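Local atomic coordinates of RNA-directed RNA polymerase (Infectious pancreatic necrosis virus, PDB entry 3ZED), a protein that probably acts as the viral RNA-directed RNA polymerase, extending RNA chains from ribonucleoside triphosphates with release of diphosphate, and is probably found both free and covalently attached to the genomic RNA. Residues F140-E145 against N623-E628; R367-I372 against K554-D559; T397-D402 against E518-N523; G562-Y567 against V577-R582. One frame throughout, in Å; residues are numbered along the deposited sequence.

Contact 1: residues F140-E145 against N623-E628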
loop_
_atom_site.group_PDB
_atom_site.type_symbol
_atom_site.label_atom_id
_atom_site.label_comp_id
_atom_site.label_asym_id
_atom_site.label_seq_id
_atom_site.Cartn_x
_atom_site.Cartn_y
_atom_site.Cartn_z
ATOM N N PHE B 140 33.427 12.326 19.229
ATOM C CA PHE B 140 32.392 12.721 18.284
ATOM C C PHE B 140 31.325 13.502 19.062
ATOM O O PHE B 140 30.759 12.929 19.993
ATOM C CB PHE B 140 31.762 11.486 17.598
ATOM C CG PHE B 140 32.658 10.651 16.711
ATOM C CD1 PHE B 140 33.484 11.251 15.761
ATOM C CD2 PHE B 140 32.608 9.261 16.757
ATOM C CE1 PHE B 140 34.252 10.478 14.890
ATOM C CE2 PHE B 140 33.388 8.489 15.890
ATOM C CZ PHE B 140 34.198 9.106 14.954
ATOM N N PRO B 141 31.033 14.787 18.725
ATOM C CA PRO B 141 30.018 15.553 19.506
ATOM C C PRO B 141 28.622 14.886 19.600
ATOM O O PRO B 141 27.971 15.019 20.635
ATOM C CB PRO B 141 29.932 16.905 18.772
ATOM C CG PRO B 141 31.270 17.038 18.060
ATOM C CD PRO B 141 31.686 15.632 17.696
ATOM N N THR B 142 28.184 14.152 18.562
ATOM C CA THR B 142 26.882 13.455 18.555
ATOM C C THR B 142 26.998 11.979 18.995
ATOM O O THR B 142 25.966 11.304 19.123
ATOM C CB THR B 142 26.221 13.533 17.164
ATOM O OG1 THR B 142 27.099 12.958 16.195
ATOM C CG2 THR B 142 25.841 14.956 16.765
ATOM N N GLY B 143 28.236 11.498 19.203
ATOM C CA GLY B 143 28.518 10.137 19.648
ATOM C C GLY B 143 27.732 9.701 20.883
ATOM O O GLY B 143 27.048 8.669 20.839
ATOM N N PRO B 144 27.764 10.467 22.010
ATOM C CA PRO B 144 27.036 10.011 23.219
ATOM C C PRO B 144 25.526 9.862 22.999
ATOM O O PRO B 144 24.941 8.881 23.459
ATOM C CB PRO B 144 27.369 11.093 24.262
ATOM C CG PRO B 144 28.693 11.661 23.799
ATOM C CD PRO B 144 28.565 11.682 22.295
ATOM N N GLU B 145 24.911 10.800 22.256
ATOM C CA GLU B 145 23.488 10.751 21.942
ATOM C C GLU B 145 23.164 9.557 21.041
ATOM O O GLU B 145 22.105 8.973 21.214
ATOM C CB GLU B 145 23.019 12.061 21.296
ATOM C CG GLU B 145 21.508 12.263 21.290
ATOM C CD GLU B 145 20.753 12.184 22.613
ATOM O OE1 GLU B 145 21.312 12.561 23.672
ATOM O OE2 GLU B 145 19.573 11.764 22.575
ATOM N N ASN B 623 26.357 9.328 7.599
ATOM C CA ASN B 623 26.415 10.692 8.099
ATOM C C ASN B 623 26.367 10.752 9.632
ATOM O O ASN B 623 26.337 11.848 10.180
ATOM C CB ASN B 623 25.301 11.559 7.472
ATOM C CG ASN B 623 25.657 13.025 7.448
ATOM O OD1 ASN B 623 26.799 13.403 7.213
ATOM N ND2 ASN B 623 24.712 13.883 7.769
ATOM N N ASN B 624 26.378 9.601 10.321
ATOM C CA ASN B 624 26.410 9.542 11.789
ATOM C C ASN B 624 27.812 9.020 12.147
ATOM O O ASN B 624 28.082 7.844 11.880
ATOM C CB ASN B 624 25.290 8.667 12.336
ATOM C CG ASN B 624 25.216 8.655 13.835
ATOM O OD1 ASN B 624 26.167 8.318 14.544
ATOM N ND2 ASN B 624 24.058 8.969 14.355
ATOM N N PRO B 625 28.743 9.854 12.689
ATOM C CA PRO B 625 30.123 9.392 12.827
ATOM C C PRO B 625 30.306 8.186 13.732
ATOM O O PRO B 625 31.067 7.295 13.361
ATOM C CB PRO B 625 30.895 10.630 13.311
ATOM C CG PRO B 625 29.844 11.544 13.863
ATOM C CD PRO B 625 28.631 11.293 13.009
ATOM N N LEU B 626 29.618 8.121 14.862
ATOM C CA LEU B 626 29.756 6.940 15.707
ATOM C C LEU B 626 29.179 5.700 15.022
ATOM O O LEU B 626 29.821 4.651 14.998
ATOM C CB LEU B 626 29.104 7.140 17.082
ATOM C CG LEU B 626 29.511 6.110 18.161
ATOM C CD1 LEU B 626 30.953 6.309 18.605
ATOM C CD2 LEU B 626 28.538 6.135 19.345
ATOM N N LEU B 627 27.988 5.824 14.463
ATOM C CA LEU B 627 27.314 4.715 13.804
ATOM C C LEU B 627 28.116 4.210 12.601
ATOM O O LEU B 627 28.259 2.997 12.452
ATOM C CB LEU B 627 25.868 5.100 13.386
ATOM C CG LEU B 627 25.016 4.019 12.701
ATOM C CD1 LEU B 627 24.867 2.773 13.589
ATOM C CD2 LEU B 627 23.646 4.571 12.323
ATOM N N GLU B 628 28.638 5.141 11.775
ATOM C CA GLU B 628 29.423 4.837 10.594
ATOM C C GLU B 628 30.763 4.174 10.986
ATOM O O GLU B 628 31.143 3.215 10.340
ATOM C CB GLU B 628 29.639 6.119 9.744
ATOM C CG GLU B 628 30.674 6.017 8.629
ATOM C CD GLU B 628 30.527 4.895 7.617
ATOM O OE1 GLU B 628 29.390 4.429 7.383
ATOM O OE2 GLU B 628 31.548 4.538 6.997
HETATM O O HOH W 1 27.655 10.036 16.274
#
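The F140 ring lies over P625: CB of P625 stands 3.6 Å from the ring centroid, 13° off the normal, as a CH-pi contact over the middle of one face. At the edge of the same ring, in its plane, sits CD1 of L626, 3.9 Å from F140 CD2, while the backbone N of L626 comes in obliquely. F140 has CG anti to the carbonyl carbon (chi1 -65°), which directs the ring toward P625 at the start of the other helix. T142 crosses the proline at about a right angle, OG1 of T142 3.9 Å from P625 CG. The contact joins the starts of two helices. F140-G143 is a type I turn, closed by G143 N to F140 O, that leads into helix 143-156; N624 is the N-cap of helix 625-645, its OD1 accepting from L627 N at 3.1 Å, with the donor above the carbonyl plane. A single water ties the two together: it lies 3.0 Å from T142 OG1, donates to N624 OD1 and accepts from L626 N. N624 ND2 is also hydrogen-bonded to T146 OG1, one turn further into the first helix. L626 CD2 lies 3.3 Å from G143 O, and the L626 side chain also packs on L131, F134 and L135 of helix 125-137.

Contact 2: residues R367-I372 against K554-D559; sequences RIMTII and KAVELD
L558 reaches from its strand toward helix 364-377 and meets three of its residues, I368, M369 and I372. From CB the chain runs to CG placed anti to the carbonyl carbon (chi1 -61°), which carries the branch point away from the strand backbone and toward the helix. CD1 is the busy methyl: M369 SD lies 3.8 Å from L558 CD1, the two side chains crossing obliquely; I372 CD1 comes to 3.9 Å from L558 CD1, tip to tip; and I368 CG2 is a looser neighbour, 4.4 Å from L558 CD1. Of the helix segment, the other branch, CD2, meets I372 CD1 at 4.0 Å, so that the isoleucine tip spans the fork of the leucine. I368 and I372 stand one helical turn apart, and M369 completes a helix face turned to the small three-stranded antiparallel sheet that starts with strand 556-560. The strand runs nearly at right angles to the helix, 103° between their directions, with the short axes 12.3 Å apart, a gap bridged by apolar side chains with no hydrogen bond across it. M369 spans it by curling, all three of its torsions near -60°, which brings its terminal CE tip to tip with V556 CG2 at 4.1 Å. Between V556 and L558, E557 is the centre of an inverse gamma turn, with a weak bond from L558 N to V556 O. Around this packing, I528 of helix 524-533 touches both M369 and I372, A531 lies against V556, and strand 382-386 supplies M384 and L382 behind I368 and I372.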
loop_
_atom_site.group_PDB
_atom_site.type_symbol
_atom_site.label_atom_id
_atom_site.label_comp_id
_atom_site.label_asym_id
_atom_site.label_seq_id
_atom_site.Cartn_x
_atom_site.Cartn_y
_atom_site.Cartn_z
ATOM N N ARG B 367 15.191 17.710 -5.944
ATOM C CA ARG B 367 14.032 18.215 -6.726
ATOM C C ARG B 367 12.944 18.741 -5.781
ATOM O O ARG B 367 12.406 19.821 -6.007
ATOM C CB ARG B 367 13.460 17.128 -7.659
ATOM C CG ARG B 367 14.372 16.812 -8.831
ATOM C CD ARG B 367 13.652 15.983 -9.872
ATOM N NE ARG B 367 14.418 15.887 -11.111
ATOM C CZ ARG B 367 13.886 15.689 -12.315
ATOM N NH1 ARG B 367 12.573 15.573 -12.454
ATOM N NH2 ARG B 367 14.662 15.619 -13.390
ATOM N N ILE B 368 12.667 17.999 -4.688
ATOM C CA ILE B 368 11.705 18.380 -3.644
ATOM C C ILE B 368 12.169 19.679 -2.964
ATOM O O ILE B 368 11.373 20.611 -2.835
ATOM C CB ILE B 368 11.520 17.222 -2.612
ATOM C CG1 ILE B 368 10.782 16.019 -3.224
ATOM C CG2 ILE B 368 10.877 17.709 -1.276
ATOM C CD1 ILE B 368 9.343 16.198 -3.529
ATOM N N MET B 369 13.470 19.752 -2.571
ATOM C CA MET B 369 14.033 20.944 -1.912
ATOM C C MET B 369 13.989 22.177 -2.828
ATOM O O MET B 369 13.714 23.269 -2.334
ATOM C CB MET B 369 15.444 20.687 -1.398
ATOM C CG MET B 369 15.475 19.693 -0.234
ATOM S SD MET B 369 14.496 20.180 1.241
ATOM C CE MET B 369 15.335 21.696 1.733
ATOM N N THR B 370 14.165 21.994 -4.158
ATOM C CA THR B 370 14.041 23.076 -5.145
ATOM C C THR B 370 12.581 23.578 -5.149
ATOM O O THR B 370 12.355 24.778 -5.087
ATOM C CB THR B 370 14.512 22.599 -6.541
ATOM O OG1 THR B 370 15.896 22.268 -6.457
ATOM C CG2 THR B 370 14.333 23.661 -7.627
ATOM N N ILE B 371 11.604 22.652 -5.176
ATOM C CA ILE B 371 10.173 22.984 -5.166
ATOM C C ILE B 371 9.844 23.742 -3.861
ATOM O O ILE B 371 9.199 24.789 -3.934
ATOM C CB ILE B 371 9.277 21.727 -5.392
ATOM C CG1 ILE B 371 9.385 21.241 -6.866
ATOM C CG2 ILE B 371 7.807 22.018 -5.045
ATOM C CD1 ILE B 371 9.180 19.731 -7.043
ATOM N N ILE B 372 10.347 23.262 -2.701
ATOM C CA ILE B 372 10.133 23.893 -1.391
ATOM C C ILE B 372 10.747 25.307 -1.355
ATOM O O ILE B 372 10.066 26.254 -0.952
ATOM C CB ILE B 372 10.656 22.996 -0.228
ATOM C CG1 ILE B 372 9.725 21.763 -0.022
ATOM C CG2 ILE B 372 10.843 23.799 1.092
ATOM C CD1 ILE B 372 10.300 20.660 0.944
ATOM N N LYS B 554 23.238 20.460 9.979
ATOM C CA LYS B 554 21.819 20.475 10.329
ATOM C C LYS B 554 20.985 19.758 9.239
ATOM O O LYS B 554 21.139 20.064 8.064
ATOM C CB LYS B 554 21.364 21.946 10.462
ATOM C CG LYS B 554 19.893 22.163 10.815
ATOM C CD LYS B 554 19.605 21.880 12.282
ATOM C CE LYS B 554 18.181 22.222 12.661
ATOM N NZ LYS B 554 17.755 21.433 13.849
ATOM N N ALA B 555 20.132 18.809 9.626
ATOM C CA ALA B 555 19.221 18.158 8.689
ATOM C C ALA B 555 17.918 18.931 8.599
ATOM O O ALA B 555 17.474 19.514 9.604
ATOM C CB ALA B 555 18.934 16.719 9.116
ATOM N N VAL B 556 17.304 18.940 7.392
ATOM C CA VAL B 556 15.961 19.476 7.173
ATOM C C VAL B 556 15.084 18.245 7.415
ATOM O O VAL B 556 15.044 17.349 6.572
ATOM C CB VAL B 556 15.750 20.167 5.797
ATOM C CG1 VAL B 556 14.372 20.837 5.735
ATOM C CG2 VAL B 556 16.836 21.196 5.523
ATOM N N GLU B 557 14.507 18.131 8.623
ATOM C CA GLU B 557 13.786 16.929 9.062
ATOM C C GLU B 557 12.341 16.890 8.552
ATOM O O GLU B 557 11.390 16.910 9.318
ATOM C CB GLU B 557 13.860 16.780 10.588
ATOM C CG GLU B 557 15.285 16.688 11.108
ATOM C CD GLU B 557 15.354 16.114 12.508
ATOM O OE1 GLU B 557 15.381 14.868 12.644
ATOM O OE2 GLU B 557 15.304 16.911 13.471
ATOM N N LEU B 558 12.202 16.782 7.222
ATOM C CA LEU B 558 10.923 16.775 6.544
ATOM C C LEU B 558 10.098 15.552 6.882
ATOM O O LEU B 558 8.866 15.632 6.849
ATOM C CB LEU B 558 11.137 16.810 5.026
ATOM C CG LEU B 558 11.862 17.993 4.410
ATOM C CD1 LEU B 558 12.079 17.749 2.921
ATOM C CD2 LEU B 558 11.095 19.315 4.663
ATOM N N ASP B 559 10.781 14.412 7.170
ATOM C CA ASP B 559 10.197 13.089 7.353
ATOM C C ASP B 559 9.319 12.792 6.121
ATOM O O ASP B 559 8.201 12.300 6.236
ATOM C CB ASP B 559 9.448 12.933 8.694
ATOM C CG ASP B 559 9.026 11.502 9.015
ATOM O OD1 ASP B 559 9.699 10.558 8.538
ATOM O OD2 ASP B 559 7.986 11.325 9.681
#

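Contact 3: residues T397-D402 against E518-N523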
loop_
_atom_site.group_PDB
_atom_site.type_symbol
_atom_site.label_atom_id
_atom_site.label_comp_id
_atom_site.label_asym_id
_atom_site.label_seq_id
_atom_site.Cartn_x
_atom_site.Cartn_y
_atom_site.Cartn_z
ATOM N N THR B 397 6.452 27.200 7.669
ATOM C CA THR B 397 6.439 25.988 8.485
ATOM C C THR B 397 6.097 24.765 7.615
ATOM O O THR B 397 5.261 24.850 6.721
ATOM C CB THR B 397 5.438 26.143 9.670
ATOM O OG1 THR B 397 5.563 27.432 10.281
ATOM C CG2 THR B 397 5.605 25.066 10.736
ATOM N N TRP B 398 6.741 23.636 7.905
ATOM C CA TRP B 398 6.518 22.347 7.256
ATOM C C TRP B 398 5.709 21.461 8.210
ATOM O O TRP B 398 6.106 21.255 9.373
ATOM C CB TRP B 398 7.860 21.683 6.874
ATOM C CG TRP B 398 7.724 20.307 6.288
ATOM C CD1 TRP B 398 7.827 19.121 6.953
ATOM C CD2 TRP B 398 7.488 19.973 4.901
ATOM N NE1 TRP B 398 7.692 18.069 6.068
ATOM C CE2 TRP B 398 7.500 18.564 4.801
ATOM C CE3 TRP B 398 7.311 20.730 3.733
ATOM C CZ2 TRP B 398 7.345 17.895 3.579
ATOM C CZ3 TRP B 398 7.115 20.066 2.523
ATOM C CH2 TRP B 398 7.142 18.668 2.451
ATOM N N TYR B 399 4.557 20.977 7.728
ATOM C CA TYR B 399 3.687 20.111 8.514
ATOM C C TYR B 399 3.553 18.742 7.889
ATOM O O TYR B 399 3.291 18.620 6.699
ATOM C CB TYR B 399 2.282 20.712 8.694
ATOM C CG TYR B 399 2.276 22.077 9.341
ATOM C CD1 TYR B 399 2.220 22.213 10.727
ATOM C CD2 TYR B 399 2.294 23.235 8.567
ATOM C CE1 TYR B 399 2.192 23.473 11.327
ATOM C CE2 TYR B 399 2.263 24.497 9.155
ATOM C CZ TYR B 399 2.210 24.613 10.537
ATOM O OH TYR B 399 2.208 25.862 11.120
ATOM N N SER B 400 3.721 17.727 8.704
ATOM C CA SER B 400 3.493 16.351 8.321
ATOM C C SER B 400 2.211 15.921 9.005
ATOM O O SER B 400 2.141 15.952 10.237
ATOM C CB SER B 400 4.674 15.476 8.718
ATOM O OG SER B 400 4.432 14.133 8.344
ATOM N N ILE B 401 1.169 15.638 8.207
ATOM C CA ILE B 401 -0.142 15.240 8.704
ATOM C C ILE B 401 -0.416 13.818 8.236
ATOM O O ILE B 401 -0.321 13.531 7.041
ATOM C CB ILE B 401 -1.271 16.241 8.261
ATOM C CG1 ILE B 401 -0.989 17.671 8.756
ATOM C CG2 ILE B 401 -2.677 15.776 8.696
ATOM C CD1 ILE B 401 -0.815 18.618 7.679
ATOM N N ASP B 402 -0.747 12.927 9.176
ATOM C CA ASP B 402 -1.080 11.551 8.830
ATOM C C ASP B 402 -2.485 11.257 9.210
ATOM O O ASP B 402 -2.912 11.648 10.303
ATOM C CB ASP B 402 -0.165 10.544 9.540
ATOM C CG ASP B 402 1.264 10.493 9.035
ATOM O OD1 ASP B 402 1.546 11.094 7.975
ATOM O OD2 ASP B 402 2.097 9.849 9.697
ATOM N N GLU B 518 1.702 15.137 12.836
ATOM C CA GLU B 518 2.794 14.283 13.289
ATOM C C GLU B 518 4.103 15.027 13.448
ATOM O O GLU B 518 4.966 14.593 14.227
ATOM C CB GLU B 518 2.991 13.112 12.306
ATOM C CG GLU B 518 1.834 12.118 12.309
ATOM C CD GLU B 518 1.594 11.309 13.577
ATOM O OE1 GLU B 518 2.372 11.444 14.552
ATOM O OE2 GLU B 518 0.632 10.508 13.581
ATOM N N ARG B 519 4.264 16.136 12.712
ATOM C CA ARG B 519 5.490 16.924 12.737
ATOM C C ARG B 519 5.221 18.347 12.344
ATOM O O ARG B 519 4.446 18.612 11.430
ATOM C CB ARG B 519 6.522 16.305 11.775
ATOM C CG ARG B 519 7.931 16.835 11.943
ATOM C CD ARG B 519 8.944 15.861 11.395
ATOM N NE ARG B 519 8.927 14.578 12.095
ATOM C CZ ARG B 519 9.998 13.828 12.270
ATOM N NH1 ARG B 519 11.168 14.225 11.813
ATOM N NH2 ARG B 519 9.906 12.668 12.905
ATOM N N GLU B 520 5.888 19.258 13.026
ATOM C CA GLU B 520 5.850 20.678 12.772
ATOM C C GLU B 520 7.298 21.149 12.742
ATOM O O GLU B 520 8.027 21.029 13.732
ATOM C CB GLU B 520 5.010 21.405 13.831
ATOM C CG GLU B 520 4.947 22.909 13.624
ATOM C CD GLU B 520 4.307 23.707 14.741
ATOM O OE1 GLU B 520 4.530 23.363 15.925
ATOM O OE2 GLU B 520 3.629 24.713 14.431
ATOM N N LEU B 521 7.729 21.613 11.579
ATOM C CA LEU B 521 9.094 22.090 11.378
ATOM C C LEU B 521 9.006 23.601 11.198
ATOM O O LEU B 521 8.726 24.088 10.104
ATOM C CB LEU B 521 9.725 21.359 10.160
ATOM C CG LEU B 521 11.191 21.552 9.890
ATOM C CD1 LEU B 521 12.014 21.166 11.100
ATOM C CD2 LEU B 521 11.630 20.705 8.696
ATOM N N LYS B 522 9.161 24.331 12.307
ATOM C CA LYS B 522 9.071 25.794 12.366
ATOM C C LYS B 522 10.314 26.469 11.784
ATOM O O LYS B 522 11.393 25.864 11.751
ATOM C CB LYS B 522 8.861 26.258 13.816
ATOM C CG LYS B 522 7.428 26.109 14.297
ATOM C CD LYS B 522 7.276 26.521 15.754
ATOM C CE LYS B 522 5.823 26.624 16.160
ATOM N NZ LYS B 522 5.644 26.571 17.640
ATOM N N ASN B 523 10.157 27.748 11.357
ATOM C CA ASN B 523 11.207 28.605 10.791
ATOM C C ASN B 523 11.931 27.835 9.688
ATOM O O ASN B 523 13.134 27.584 9.766
ATOM C CB ASN B 523 12.189 29.100 11.899
ATOM C CG ASN B 523 11.523 29.707 13.118
ATOM O OD1 ASN B 523 10.825 30.717 13.035
ATOM N ND2 ASN B 523 11.727 29.102 14.279
#
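Backbone bonds join W398 and L521 reciprocally: W398 N donates to L521 O at 3.0 Å, and L521 N returns a bond to W398 O at 2.8 Å. Two residues on, S400 N donates to R519 O. The carbonyl of S400 is then gripped twice, by E518 N at 2.8 Å and, more distantly, by R519 N at 3.3 Å, so two residues face one in a classic beta bulge. On one face of the sheet W398 CB meets L521 CB at 3.8 Å and S400 CB meets R519 CB; the indole NE1 is held by L558 O. On the other, the Y399 ring and E520 lie side by side and point the same way, CE1 of Y399 3.6 Å from CG of E520, while Y399 OH bonds to N498 ND2. T397 CG2, anti to the backbone N, tucks against L521 O at 3.3 Å. D402 and E518 cross at about a right angle, D402 OD2 4.2 Å from E518 OE2, two like charges; D402 OD1 bonds to N389 ND2, in the ADN sequence of birnavirus motif C. Strand 397-403 is consistent with motif A of the permuted birnavirus palm; strand 515-521 is its neighbour at the sheet's edge.

Contact 4: residues G562-Y567 against V577-R582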
loop_
_atom_site.group_PDB
_atom_site.type_symbol
_atom_site.label_atom_id
_atom_site.label_comp_id
_atom_site.label_asym_id
_atom_site.label_seq_id
_atom_site.Cartn_x
_atom_site.Cartn_y
_atom_site.Cartn_z
ATOM N N GLY B 562 9.615 9.163 5.347
ATOM C CA GLY B 562 10.694 8.655 6.191
ATOM C C GLY B 562 12.076 9.217 5.936
ATOM O O GLY B 562 13.040 8.745 6.533
ATOM N N TRP B 563 12.198 10.225 5.077
ATOM C CA TRP B 563 13.507 10.801 4.749
ATOM C C TRP B 563 13.665 12.263 5.176
ATOM O O TRP B 563 12.738 13.064 5.058
ATOM C CB TRP B 563 13.769 10.722 3.223
ATOM C CG TRP B 563 13.640 9.346 2.659
ATOM C CD1 TRP B 563 12.540 8.809 2.045
ATOM C CD2 TRP B 563 14.614 8.294 2.735
ATOM N NE1 TRP B 563 12.779 7.495 1.703
ATOM C CE2 TRP B 563 14.038 7.144 2.134
ATOM C CE3 TRP B 563 15.931 8.215 3.236
ATOM C CZ2 TRP B 563 14.740 5.935 2.010
ATOM C CZ3 TRP B 563 16.624 7.021 3.101
ATOM C CH2 TRP B 563 16.026 5.893 2.509
ATOM N N SER B 564 14.872 12.594 5.640
ATOM C CA SER B 564 15.343 13.949 5.954
ATOM C C SER B 564 16.284 14.380 4.842
ATOM O O SER B 564 16.763 13.527 4.072
ATOM C CB SER B 564 16.070 13.996 7.298
ATOM O OG SER B 564 15.220 13.659 8.372
ATOM N N ALA B 565 16.560 15.683 4.751
ATOM C CA ALA B 565 17.450 16.230 3.721
ATOM C C ALA B 565 18.697 16.818 4.378
ATOM O O ALA B 565 18.607 17.535 5.380
ATOM C CB ALA B 565 16.722 17.294 2.920
ATOM N N ILE B 566 19.851 16.503 3.817
ATOM C CA ILE B 566 21.137 16.985 4.294
ATOM C C ILE B 566 21.785 17.657 3.075
ATOM O O ILE B 566 21.592 17.179 1.965
ATOM C CB ILE B 566 21.903 15.753 4.895
ATOM C CG1 ILE B 566 21.692 15.618 6.424
ATOM C CG2 ILE B 566 23.353 15.546 4.451
ATOM C CD1 ILE B 566 22.337 16.691 7.332
ATOM N N TYR B 567 22.476 18.785 3.264
ATOM C CA TYR B 567 23.128 19.466 2.142
ATOM C C TYR B 567 24.541 18.910 1.937
ATOM O O TYR B 567 25.288 18.774 2.903
ATOM C CB TYR B 567 23.175 20.986 2.361
ATOM C CG TYR B 567 23.650 21.733 1.141
ATOM C CD1 TYR B 567 22.782 21.995 0.080
ATOM C CD2 TYR B 567 24.974 22.148 1.022
ATOM C CE1 TYR B 567 23.215 22.680 -1.055
ATOM C CE2 TYR B 567 25.421 22.829 -0.115
ATOM C CZ TYR B 567 24.541 23.070 -1.162
ATOM O OH TYR B 567 24.956 23.733 -2.294
ATOM N N VAL B 577 18.706 11.343 3.875
ATOM C CA VAL B 577 19.190 10.528 4.972
ATOM C C VAL B 577 17.936 10.014 5.686
ATOM O O VAL B 577 16.956 10.778 5.906
ATOM C CB VAL B 577 20.223 11.171 5.950
ATOM C CG1 VAL B 577 21.519 11.521 5.242
ATOM C CG2 VAL B 577 19.652 12.366 6.726
ATOM N N LEU B 578 17.948 8.726 6.023
ATOM C CA LEU B 578 16.805 8.136 6.711
ATOM C C LEU B 578 16.537 8.897 7.991
ATOM O O LEU B 578 17.504 9.200 8.701
ATOM C CB LEU B 578 17.079 6.645 7.015
ATOM C CG LEU B 578 15.884 5.867 7.558
ATOM C CD1 LEU B 578 14.748 5.777 6.506
ATOM C CD2 LEU B 578 16.307 4.494 7.971
ATOM N N GLU B 579 15.251 9.232 8.274
ATOM C CA GLU B 579 14.858 9.920 9.505
ATOM C C GLU B 579 15.523 9.224 10.693
ATOM O O GLU B 579 15.505 7.994 10.751
ATOM C CB GLU B 579 13.327 9.930 9.654
ATOM C CG GLU B 579 12.796 11.182 10.341
ATOM C CD GLU B 579 12.907 12.473 9.552
ATOM O OE1 GLU B 579 13.064 12.409 8.313
ATOM O OE2 GLU B 579 12.880 13.556 10.175
ATOM N N ASN B 580 16.171 9.994 11.583
ATOM C CA ASN B 580 16.943 9.493 12.731
ATOM C C ASN B 580 16.269 8.359 13.543
ATOM O O ASN B 580 16.916 7.332 13.776
ATOM C CB ASN B 580 17.357 10.619 13.675
ATOM C CG ASN B 580 18.246 10.129 14.811
ATOM O OD1 ASN B 580 19.315 9.564 14.600
ATOM N ND2 ASN B 580 17.761 10.205 16.031
ATOM N N GLU B 581 15.011 8.531 13.959
ATOM C CA GLU B 581 14.285 7.532 14.768
ATOM C C GLU B 581 14.175 6.180 14.041
ATOM O O GLU B 581 14.358 5.139 14.664
ATOM C CB GLU B 581 12.892 8.060 15.132
ATOM C CG GLU B 581 12.304 7.455 16.398
ATOM C CD GLU B 581 10.984 8.084 16.819
ATOM O OE1 GLU B 581 9.947 7.790 16.179
ATOM O OE2 GLU B 581 10.992 8.891 17.779
ATOM N N ARG B 582 13.902 6.202 12.740
ATOM C CA ARG B 582 13.837 5.000 11.898
ATOM C C ARG B 582 15.222 4.348 11.764
ATOM O O ARG B 582 15.334 3.128 11.843
ATOM C CB ARG B 582 13.310 5.353 10.495
ATOM C CG ARG B 582 11.879 5.823 10.505
ATOM C CD ARG B 582 11.393 5.956 9.080
ATOM N NE ARG B 582 10.099 6.630 9.060
ATOM C CZ ARG B 582 9.072 6.263 8.304
ATOM N NH1 ARG B 582 9.181 5.223 7.480
ATOM N NH2 ARG B 582 7.932 6.943 8.350
HETATM O O HOH W 2 16.492 12.853 10.807
#
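L578 CD1 sits over one face of the six-membered ring of W563, 4.1 Å from its centroid and offset toward the rim, and W563 CZ3 meets L578 CB. The two residues are a non-hydrogen-bonded antiparallel pair whose side chains diverge at the base, yet the indole turns back to the leucine. On one side of this pair S564 N donates to V577 O at 2.8 Å and V577 N to S564 O at 2.9 Å; on the other, E579 N continues the ladder with a nearly straight bond of 2.9 Å to G562 O. Further along the strand, I566 CG1 crosses V577 CG2 at 3.9 Å. The CA of G562 lies over the middle of one face of the R582 guanidinium, 3.6 Å from R582 CZ. E579, at the N-cap position of helix 580-588, bends at chi2 (69°) and turns its carboxylate back to the strand, where S564 OG donates to OE1; the modelled separation is doubtfully short and E579 has a second conformer. A water donates to S564 OG and accepts from N580 N, tying the serine to the first turn of the helix. Further out, F361 meets the W563 ring edge-to-face, V556 bonds through its backbone to A565, and in the conformer given R519 NH1 pairs with E579 OE2, again at a doubtfully short distance. Three backbone bonds thus hold the hairpin end securely; R519 may offset the charge of E579 while the nearby acidic E557 and D559 would oppose it, which leaves its ionisation open.

Overall arrangement
Contacts 2 and 4 share the small three-stranded sheet: contact 2 packs helix 364-377 against its outer strand 556-560 through carbon and sulfur alone, whereas contact 4 joins its other two strands by backbone bonds and a buried glutamate. Contact 3 belongs to a different, four-stranded sheet and is only partly buried, with exposed charged residues E518 and K522. It meets contact 2 through W398, whose NE1 bonds L558 O and whose ring packs on I372, and contact 4 through R519. Contact 1 stands apart, centred about 34 Å from the centre of the chain but still buried; it joins two helix starts by a ring face and a water, and reaches contact 4 where N623 packs on I566.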